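Local coordinates for protein probable ribose-5-phosphate isomerase B (Mycoplasma genitalium, PDB 6MU0) that probably catalyses the interconversion of ribulose 5-phosphate and ribose 5-phosphate, a step in the non-oxidative stage of the pentose phosphate pathway, at residues I15-H19 with T20-L24; A49-Y53 with P54-F58; R121-T124 with D125-I129. All blocks are in the same frame, centred on the assembly; numbering follows the deposited sequence. Where two conformers were deposited one is given.

Interaction 1: residues I15-H19 with T20-L24; sequences IASDH and TGLTL. With 5RP (ribulose-5-phosphate), chain B.
Asp18 and Thr20 meet in the turn that carries strand 12-16 into helix 22-34, the first beta-alpha connection of a parallel alpha/beta fold whose ligand pocket lies at the C-terminal ends of the strands. Followed outward, the Asp18 side chain shows how the turn and the pocket share one group. Its CB packs near Asp51. With chi1 at 72°, CG stands between the backbone N and the carbonyl carbon, which lets the carboxylate reach forward to Thr20 with one oxygen and to the ligand with the other. OD1 accepts twice: Thr20 OG1 donates to Asp18 OD1 over 2.7 Å on the syn lone pair, while Thr20 N reaches the same OD1 at 3.0 Å from above the carboxylate plane. These two bonds fix the rotation of the carboxylate. Asp18 OD2 accepts a hydrogen bond from O13 of ribulose-5-phosphate at 2.6 Å. Thr20 OG1 is itself bonded to Ser120 OG, so a second-shell hydroxyl steadies the first-shell threonine.

The turn is closed at Asp18 O, which accepts from Gly21 N (3.1 Å, N-H...O angle 165°) and from Ser17 OG (2.8 Å), the two donors arriving from opposite faces of the carbonyl plane. Gly21 is the N-cap of the helix, and the CD2 branch of Leu22 lies 3.5 Å from Ser17 OG. A water accepts from Leu22 N and donates to His19 O, bridging the start of the helix to the turn.

His19 lies with OD2 of Asp18 over one face of its ring, toward the rim. His19 ND1 is hydrogen-bonded to Asp51 OD1, and His19 NE2 donates to phosphate oxygen O11 of the ligand over 2.7 Å in an almost straight bond of 177°.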
loop_
_atom_site.group_PDB
_atom_site.type_symbol
_atom_site.label_atom_id
_atom_site.label_comp_id
_atom_site.label_asym_id
_atom_site.label_seq_id
_atom_site.Cartn_x
_atom_site.Cartn_y
_atom_site.Cartn_z
ATOM N N ILE A 15 1.991 6.927 -3.021
ATOM C CA ILE A 15 0.882 6.320 -3.748
ATOM C C ILE A 15 1.189 6.298 -5.238
ATOM O O ILE A 15 1.733 7.259 -5.793
ATOM C CB ILE A 15 -0.463 7.022 -3.441
ATOM C CG1 ILE A 15 -1.634 6.270 -4.081
ATOM C CG2 ILE A 15 -0.453 8.485 -3.847
ATOM C CD1 ILE A 15 -2.995 6.681 -3.539
ATOM N N ALA A 16 0.834 5.192 -5.885
ATOM C CA ALA A 16 0.965 5.067 -7.327
ATOM C C ALA A 16 -0.050 4.051 -7.833
ATOM O O ALA A 16 -0.678 3.324 -7.060
ATOM C CB ALA A 16 2.385 4.688 -7.750
ATOM N N SER A 17 -0.181 3.983 -9.153
ATOM C CA SER A 17 -1.087 3.032 -9.779
ATOM C C SER A 17 -0.520 2.661 -11.138
ATOM O O SER A 17 0.539 3.143 -11.540
ATOM C CB SER A 17 -2.486 3.638 -9.939
ATOM O OG SER A 17 -2.505 4.672 -10.911
ATOM N N ASP A 18 -1.230 1.800 -11.864
ATOM C CA ASP A 18 -1.067 1.777 -13.307
ATOM C C ASP A 18 -2.203 2.572 -13.949
ATOM O O ASP A 18 -2.977 3.261 -13.269
ATOM C CB ASP A 18 -0.914 0.354 -13.858
ATOM C CG ASP A 18 -2.205 -0.453 -13.824
ATOM O OD1 ASP A 18 -3.223 0.042 -13.287
ATOM O OD2 ASP A 18 -2.183 -1.604 -14.338
ATOM N N HIS A 19 -2.302 2.473 -15.277
ATOM C CA HIS A 19 -3.307 3.207 -16.037
ATOM C C HIS A 19 -4.734 2.933 -15.587
ATOM O O HIS A 19 -5.619 3.729 -15.912
ATOM C CB HIS A 19 -3.201 2.852 -17.522
ATOM C CG HIS A 19 -3.283 1.380 -17.806
ATOM N ND1 HIS A 19 -2.168 0.571 -17.861
ATOM C CD2 HIS A 19 -4.345 0.572 -18.041
ATOM C CE1 HIS A 19 -2.539 -0.673 -18.121
ATOM N NE2 HIS A 19 -3.857 -0.698 -18.233
ATOM N N THR A 20 -4.993 1.824 -14.887
ATOM C CA THR A 20 -6.365 1.505 -14.498
ATOM C C THR A 20 -6.846 2.317 -13.308
ATOM O O THR A 20 -8.045 2.296 -13.017
ATOM C CB THR A 20 -6.528 0.014 -14.147
ATOM O OG1 THR A 20 -5.878 -0.267 -12.901
ATOM C CG2 THR A 20 -5.973 -0.891 -15.235
ATOM N N GLY A 21 -5.953 3.004 -12.603
ATOM C CA GLY A 21 -6.309 3.523 -11.298
ATOM C C GLY A 21 -6.133 5.011 -11.071
ATOM O O GLY A 21 -6.054 5.441 -9.917
ATOM N N LEU A 22 -6.098 5.817 -12.140
ATOM C CA LEU A 22 -5.764 7.231 -11.970
ATOM C C LEU A 22 -6.838 7.996 -11.204
ATOM O O LEU A 22 -6.514 8.860 -10.378
ATOM C CB LEU A 22 -5.520 7.886 -13.323
ATOM C CG LEU A 22 -4.410 7.240 -14.149
ATOM C CD1 LEU A 22 -4.205 8.016 -15.441
ATOM C CD2 LEU A 22 -3.125 7.169 -13.347
ATOM N N THR A 23 -8.116 7.741 -11.496
ATOM C CA THR A 23 -9.179 8.459 -10.799
ATOM C C THR A 23 -9.162 8.131 -9.310
ATOM O O THR A 23 -9.227 9.025 -8.458
ATOM C CB THR A 23 -10.534 8.124 -11.431
ATOM O OG1 THR A 23 -10.557 8.606 -12.781
ATOM C CG2 THR A 23 -11.672 8.763 -10.645
ATOM N N LEU A 24 -9.079 6.842 -8.979
ATOM C CA LEU A 24 -9.028 6.439 -7.580
ATOM C C LEU A 24 -7.800 7.012 -6.886
ATOM O O LEU A 24 -7.881 7.457 -5.735
ATOM C CB LEU A 24 -9.038 4.919 -7.486
ATOM C CG LEU A 24 -8.940 4.377 -6.063
ATOM C CD1 LEU A 24 -10.140 4.796 -5.218
ATOM C CD2 LEU A 24 -8.767 2.870 -6.069
HETATM C C2 5RP B . -2.410 -6.592 -12.557
HETATM C C3 5RP B . -3.603 -5.810 -13.067
HETATM C C5 5RP B . -3.348 -4.774 -14.174
HETATM O O13 5RP B . -3.929 -3.529 -13.837
HETATM C C6 5RP B . -4.009 -5.378 -15.415
HETATM O O14 5RP B . -3.386 -6.630 -15.691
HETATM C C7 5RP B . -3.915 -4.467 -16.620
HETATM O O8 5RP B . -4.766 -5.009 -17.646
HETATM P P9 5RP B . -4.835 -4.282 -19.074
HETATM O O12 5RP B . -5.805 -5.103 -19.875
HETATM O O11 5RP B . -5.317 -2.857 -18.825
HETATM O O10 5RP B . -3.434 -4.271 -19.656
HETATM O O4 5RP B . -4.735 -6.006 -12.674
HETATM O O1 5RP B . -2.807 -7.511 -11.546
HETATM O O HOH W 1 -7.343 5.437 -15.010
#

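Interaction 2: residues A49-Y53 with P54-F58; sequences ANDDY and PDFAF
Pro54 sits against the ring of Tyr53 where the loop after strand 38-41 turns into helix 53-66. Pro54 CD lies 3.4 Å from the centroid of the Tyr53 ring, 17° off the normal, a CH-pi contact over one face. Pro54 CG extends the overlap toward Tyr53 CE1. With CG between its backbone N and carbonyl carbon (chi1 66°), Tyr53 turns one ring face to the proline CD, which is offset toward the rim; the tyrosine also touches Val83 and the bound ribulose-5-phosphate.

Asp55 comes next. Asp55 N donates to Asp52 O at 3.1 Å in a bent bond, and the donor stands above the carbonyl plane. Its side chain turns back toward the loop, where a water donates to Asp55 OD2 and accepts from Asp52 N.

Phe56 N makes only a weak bond to Tyr53 O. Its ring reaches back toward the loop, with Phe56 CD2 3.7 Å from Asp52 O and Phe56 CE2 3.9 Å from Asp51 OD2. Asp51 and Phe56 cross at about a right angle, with carboxylate and ring planes 54° apart, while the other oxygen of Asp51 has His19 as its partner. Ala57 N then supplies the regular helical bond to Tyr53 O (2.9 Å), nearly straight, and its methyl packs on Val83 and Ala86.

Asp52 OD2 and Asp55 OD2 come within 4.3 Å of each other. The proximity of two like charges probably costs some energy, which the water at Asp55 OD2 and a solvent-facing position would be expected to moderate.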
loop_
_atom_site.group_PDB
_atom_site.type_symbol
_atom_site.label_atom_id
_atom_site.label_comp_id
_atom_site.label_asym_id
_atom_site.label_seq_id
_atom_site.Cartn_x
_atom_site.Cartn_y
_atom_site.Cartn_z
ATOM N N ALA A 49 -2.763 3.726 -21.808
ATOM C CA ALA A 49 -3.494 2.462 -21.727
ATOM C C ALA A 49 -2.584 1.248 -21.619
ATOM O O ALA A 49 -3.048 0.186 -21.192
ATOM C CB ALA A 49 -4.380 2.291 -22.959
ATOM N N ASN A 50 -1.317 1.373 -22.014
ATOM C CA ASN A 50 -0.402 0.240 -22.076
ATOM C C ASN A 50 0.651 0.227 -20.976
ATOM O O ASN A 50 1.526 -0.646 -21.002
ATOM C CB ASN A 50 0.269 0.206 -23.442
ATOM C CG ASN A 50 -0.740 0.257 -24.550
ATOM O OD1 ASN A 50 -1.686 -0.531 -24.563
ATOM N ND2 ASN A 50 -0.597 1.228 -25.447
ATOM N N ASP A 51 0.596 1.151 -20.014
ATOM C CA ASP A 51 1.687 1.223 -19.041
ATOM C C ASP A 51 1.670 0.027 -18.089
ATOM O O ASP A 51 0.713 -0.748 -18.029
ATOM C CB ASP A 51 1.786 2.599 -18.363
ATOM C CG ASP A 51 0.674 2.892 -17.362
ATOM O OD1 ASP A 51 -0.081 1.979 -16.969
ATOM O OD2 ASP A 51 0.590 4.076 -16.961
ATOM N N ASP A 52 2.771 -0.126 -17.353
ATOM C CA ASP A 52 3.122 -1.387 -16.704
ATOM C C ASP A 52 3.168 -1.211 -15.189
ATOM O O ASP A 52 4.052 -0.522 -14.668
ATOM C CB ASP A 52 4.483 -1.882 -17.206
ATOM C CG ASP A 52 4.467 -2.311 -18.665
ATOM O OD1 ASP A 52 3.378 -2.493 -19.252
ATOM O OD2 ASP A 52 5.574 -2.482 -19.220
ATOM N N TYR A 53 2.264 -1.894 -14.484
ATOM C CA TYR A 53 2.186 -1.759 -13.028
ATOM C C TYR A 53 3.500 -2.004 -12.285
ATOM O O TYR A 53 3.710 -1.340 -11.258
ATOM C CB TYR A 53 1.038 -2.608 -12.442
ATOM C CG TYR A 53 1.280 -4.077 -12.614
ATOM C CD1 TYR A 53 2.043 -4.791 -11.695
ATOM C CD2 TYR A 53 0.806 -4.743 -13.737
ATOM C CE1 TYR A 53 2.335 -6.126 -11.898
ATOM C CE2 TYR A 53 1.073 -6.087 -13.940
ATOM C CZ TYR A 53 1.843 -6.776 -13.018
ATOM O OH TYR A 53 2.141 -8.113 -13.203
ATOM N N PRO A 54 4.403 -2.911 -12.691
ATOM C CA PRO A 54 5.617 -3.085 -11.875
ATOM C C PRO A 54 6.429 -1.820 -11.747
ATOM O O PRO A 54 7.036 -1.583 -10.695
ATOM C CB PRO A 54 6.402 -4.179 -12.610
ATOM C CG PRO A 54 5.363 -4.943 -13.322
ATOM C CD PRO A 54 4.378 -3.902 -13.792
ATOM N N ASP A 55 6.464 -0.993 -12.793
ATOM C CA ASP A 55 7.266 0.220 -12.727
ATOM C C ASP A 55 6.820 1.091 -11.568
ATOM O O ASP A 55 7.645 1.610 -10.806
ATOM C CB ASP A 55 7.163 0.976 -14.054
ATOM C CG ASP A 55 7.801 0.216 -15.210
ATOM O OD1 ASP A 55 8.850 -0.430 -14.994
ATOM O OD2 ASP A 55 7.271 0.284 -16.336
ATOM N N PHE A 56 5.511 1.219 -11.391
ATOM C CA PHE A 56 4.966 2.066 -10.343
ATOM C C PHE A 56 5.005 1.390 -8.981
ATOM O O PHE A 56 5.229 2.062 -7.963
ATOM C CB PHE A 56 3.575 2.518 -10.774
ATOM C CG PHE A 56 3.626 3.357 -12.014
ATOM C CD1 PHE A 56 4.024 4.684 -11.930
ATOM C CD2 PHE A 56 3.388 2.813 -13.271
ATOM C CE1 PHE A 56 4.138 5.468 -13.060
ATOM C CE2 PHE A 56 3.495 3.602 -14.412
ATOM C CZ PHE A 56 3.871 4.928 -14.299
ATOM N N ALA A 57 4.823 0.067 -8.945
ATOM C CA ALA A 57 4.964 -0.658 -7.690
ATOM C C ALA A 57 6.362 -0.484 -7.122
ATOM O O ALA A 57 6.522 -0.251 -5.920
ATOM C CB ALA A 57 4.660 -2.140 -7.901
ATOM N N PHE A 58 7.387 -0.568 -7.973
ATOM C CA PHE A 58 8.743 -0.422 -7.457
ATOM C C PHE A 58 9.050 1.013 -7.038
ATOM O O PHE A 58 9.817 1.218 -6.094
ATOM C CB PHE A 58 9.768 -0.976 -8.452
ATOM C CG PHE A 58 9.688 -2.472 -8.628
ATOM C CD1 PHE A 58 9.677 -3.310 -7.520
ATOM C CD2 PHE A 58 9.597 -3.042 -9.888
ATOM C CE1 PHE A 58 9.596 -4.691 -7.665
ATOM C CE2 PHE A 58 9.505 -4.425 -10.036
ATOM C CZ PHE A 58 9.491 -5.241 -8.920
HETATM O O HOH W 2 5.126 1.590 -17.529
#

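Interaction 3: residues R121-T124 with D125-I129; sequences RFVT and DSENI. With 5RP (ribulose-5-phosphate), chain B.
A helix N-cap on the surface joins the loop after strand 115-117 to the first turn of helix 125-137. Thr124 holds the N-cap position: with chi1 at 65° its OG1 turns back over the helix end and accepts from Glu127 N at 3.1 Å, N-H...O 162°. Thr124 O takes the first i to i+4 bond of the helix from Asn128 N (2.9 Å).

Beside the cap, Val123 presents CG1 to the helix. Val123 CG1 lies 3.7 Å from Glu127 CB and 3.4 Å from Asn128 OD1, with the two side chains of Val123 and Asn128 crossing at a slant. In this parallel alpha/beta fold the same loop contacts the ligand and then starts a helix. Asn128 ND2 bonds Ser119 O. A water also accepts from Asn128 ND2 and donates to Val123 O and Asp125 OD1, tying three residues across the cap.

Three residues before the cap, Arg121 stretches from CG to NE and meets ribulose-5-phosphate along the guanidinium edge. Arg121 NH1 donates to the ester oxygen O8 of ribulose-5-phosphate (3.1 Å) and Arg121 NH2 to its phosphate oxygen O11 (2.9 Å).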
loop_
_atom_site.group_PDB
_atom_site.type_symbol
_atom_site.label_atom_id
_atom_site.label_comp_id
_atom_site.label_asym_id
_atom_site.label_seq_id
_atom_site.Cartn_x
_atom_site.Cartn_y
_atom_site.Cartn_z
ATOM N N ARG A 121 -10.678 -2.250 -10.545
ATOM C CA ARG A 121 -11.715 -2.774 -11.427
ATOM C C ARG A 121 -12.807 -3.550 -10.704
ATOM O O ARG A 121 -13.871 -3.768 -11.293
ATOM C CB ARG A 121 -11.096 -3.670 -12.505
ATOM C CG ARG A 121 -10.406 -2.898 -13.602
ATOM C CD ARG A 121 -9.703 -3.819 -14.589
ATOM N NE ARG A 121 -9.238 -3.077 -15.755
ATOM C CZ ARG A 121 -8.192 -3.399 -16.501
ATOM N NH1 ARG A 121 -7.439 -4.449 -16.192
ATOM N NH2 ARG A 121 -7.903 -2.654 -17.559
ATOM N N PHE A 122 -12.575 -3.973 -9.458
ATOM C CA PHE A 122 -13.482 -4.883 -8.774
ATOM C C PHE A 122 -13.983 -4.356 -7.442
ATOM O O PHE A 122 -14.780 -5.036 -6.783
ATOM C CB PHE A 122 -12.817 -6.255 -8.602
ATOM C CG PHE A 122 -12.626 -6.963 -9.901
ATOM C CD1 PHE A 122 -13.642 -7.748 -10.428
ATOM C CD2 PHE A 122 -11.454 -6.810 -10.633
ATOM C CE1 PHE A 122 -13.490 -8.383 -11.637
ATOM C CE2 PHE A 122 -11.304 -7.442 -11.857
ATOM C CZ PHE A 122 -12.327 -8.228 -12.358
ATOM N N VAL A 123 -13.552 -3.166 -7.040
ATOM C CA VAL A 123 -13.914 -2.563 -5.765
ATOM C C VAL A 123 -14.282 -1.114 -6.050
ATOM O O VAL A 123 -13.631 -0.456 -6.869
ATOM C CB VAL A 123 -12.741 -2.671 -4.765
ATOM C CG1 VAL A 123 -13.061 -1.968 -3.454
ATOM C CG2 VAL A 123 -12.393 -4.136 -4.508
ATOM N N THR A 124 -15.352 -0.632 -5.421
ATOM C CA THR A 124 -15.815 0.723 -5.696
ATOM C C THR A 124 -14.888 1.747 -5.044
ATOM O O THR A 124 -14.139 1.444 -4.110
ATOM C CB THR A 124 -17.230 0.934 -5.154
ATOM O OG1 THR A 124 -17.206 0.827 -3.727
ATOM C CG2 THR A 124 -18.201 -0.087 -5.736
ATOM N N ASP A 125 -14.961 2.985 -5.543
ATOM C CA ASP A 125 -14.203 4.072 -4.927
ATOM C C ASP A 125 -14.546 4.211 -3.453
ATOM O O ASP A 125 -13.657 4.397 -2.615
ATOM C CB ASP A 125 -14.523 5.397 -5.613
ATOM C CG ASP A 125 -14.054 5.454 -7.043
ATOM O OD1 ASP A 125 -13.302 4.559 -7.485
ATOM O OD2 ASP A 125 -14.446 6.416 -7.735
ATOM N N SER A 126 -15.839 4.156 -3.124
ATOM C CA SER A 126 -16.259 4.309 -1.739
ATOM C C SER A 126 -15.648 3.233 -0.855
ATOM O O SER A 126 -15.141 3.525 0.235
ATOM C CB SER A 126 -17.779 4.271 -1.647
ATOM O OG SER A 126 -18.155 4.337 -0.288
ATOM N N GLU A 127 -15.699 1.975 -1.298
ATOM C CA GLU A 127 -15.138 0.894 -0.494
ATOM C C GLU A 127 -13.629 1.040 -0.354
ATOM O O GLU A 127 -13.069 0.787 0.721
ATOM C CB GLU A 127 -15.493 -0.465 -1.096
ATOM C CG GLU A 127 -15.024 -1.655 -0.266
ATOM C CD GLU A 127 -15.949 -1.982 0.885
ATOM O OE1 GLU A 127 -16.973 -1.288 1.053
ATOM O OE2 GLU A 127 -15.654 -2.948 1.619
ATOM N N ASN A 128 -12.952 1.453 -1.432
ATOM C CA ASN A 128 -11.508 1.655 -1.349
ATOM C C ASN A 128 -11.142 2.754 -0.353
ATOM O O ASN A 128 -10.160 2.620 0.382
ATOM C CB ASN A 128 -10.928 1.894 -2.741
ATOM C CG ASN A 128 -10.587 0.594 -3.439
ATOM O OD1 ASN A 128 -10.098 -0.336 -2.799
ATOM N ND2 ASN A 128 -10.851 0.516 -4.746
ATOM N N ILE A 129 -11.910 3.847 -0.305
ATOM C CA ILE A 129 -11.645 4.871 0.708
ATOM C C ILE A 129 -11.807 4.298 2.111
ATOM O O ILE A 129 -11.009 4.583 3.013
ATOM C CB ILE A 129 -12.551 6.095 0.480
ATOM C CG1 ILE A 129 -12.080 6.891 -0.740
ATOM C CG2 ILE A 129 -12.587 6.981 1.721
ATOM C CD1 ILE A 129 -10.764 7.631 -0.529
HETATM C C2 5RP B . -2.410 -6.592 -12.557
HETATM C C3 5RP B . -3.603 -5.810 -13.067
HETATM C C5 5RP B . -3.348 -4.774 -14.174
HETATM O O13 5RP B . -3.929 -3.529 -13.837
HETATM C C6 5RP B . -4.009 -5.378 -15.415
HETATM O O14 5RP B . -3.386 -6.630 -15.691
HETATM C C7 5RP B . -3.915 -4.467 -16.620
HETATM O O8 5RP B . -4.766 -5.009 -17.646
HETATM P P9 5RP B . -4.835 -4.282 -19.074
HETATM O O12 5RP B . -5.805 -5.103 -19.875
HETATM O O11 5RP B . -5.317 -2.857 -18.825
HETATM O O10 5RP B . -3.434 -4.271 -19.656
HETATM O O4 5RP B . -4.735 -6.006 -12.674
HETATM O O1 5RP B . -2.807 -7.511 -11.546
HETATM O O HOH W 3 -12.168 2.019 -7.028
#

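All three contacts lie where a loop enters a helix, yet their burial differs: interaction 1 is largely buried, whereas interactions 2 and 3 are at the surface. Carboxylate and imidazole groups dominate interaction 1, aromatic-proline packing and two neighbouring acids interaction 2, and a hydroxyl cap interaction 3. Interaction 1 stands between the others. It lies at the start of helix 22-34, whose Leu24 packs on helix 125-137 of interaction 3, and Thr20 packs on Arg121; the His19-Asp51 pair joins it to interaction 2, which opens helix 53-66. Interactions 2 and 3 do not touch, their nearest atoms being about 7 Å apart. Each nevertheless supplies a residue to the one ribulose-5-phosphate pocket.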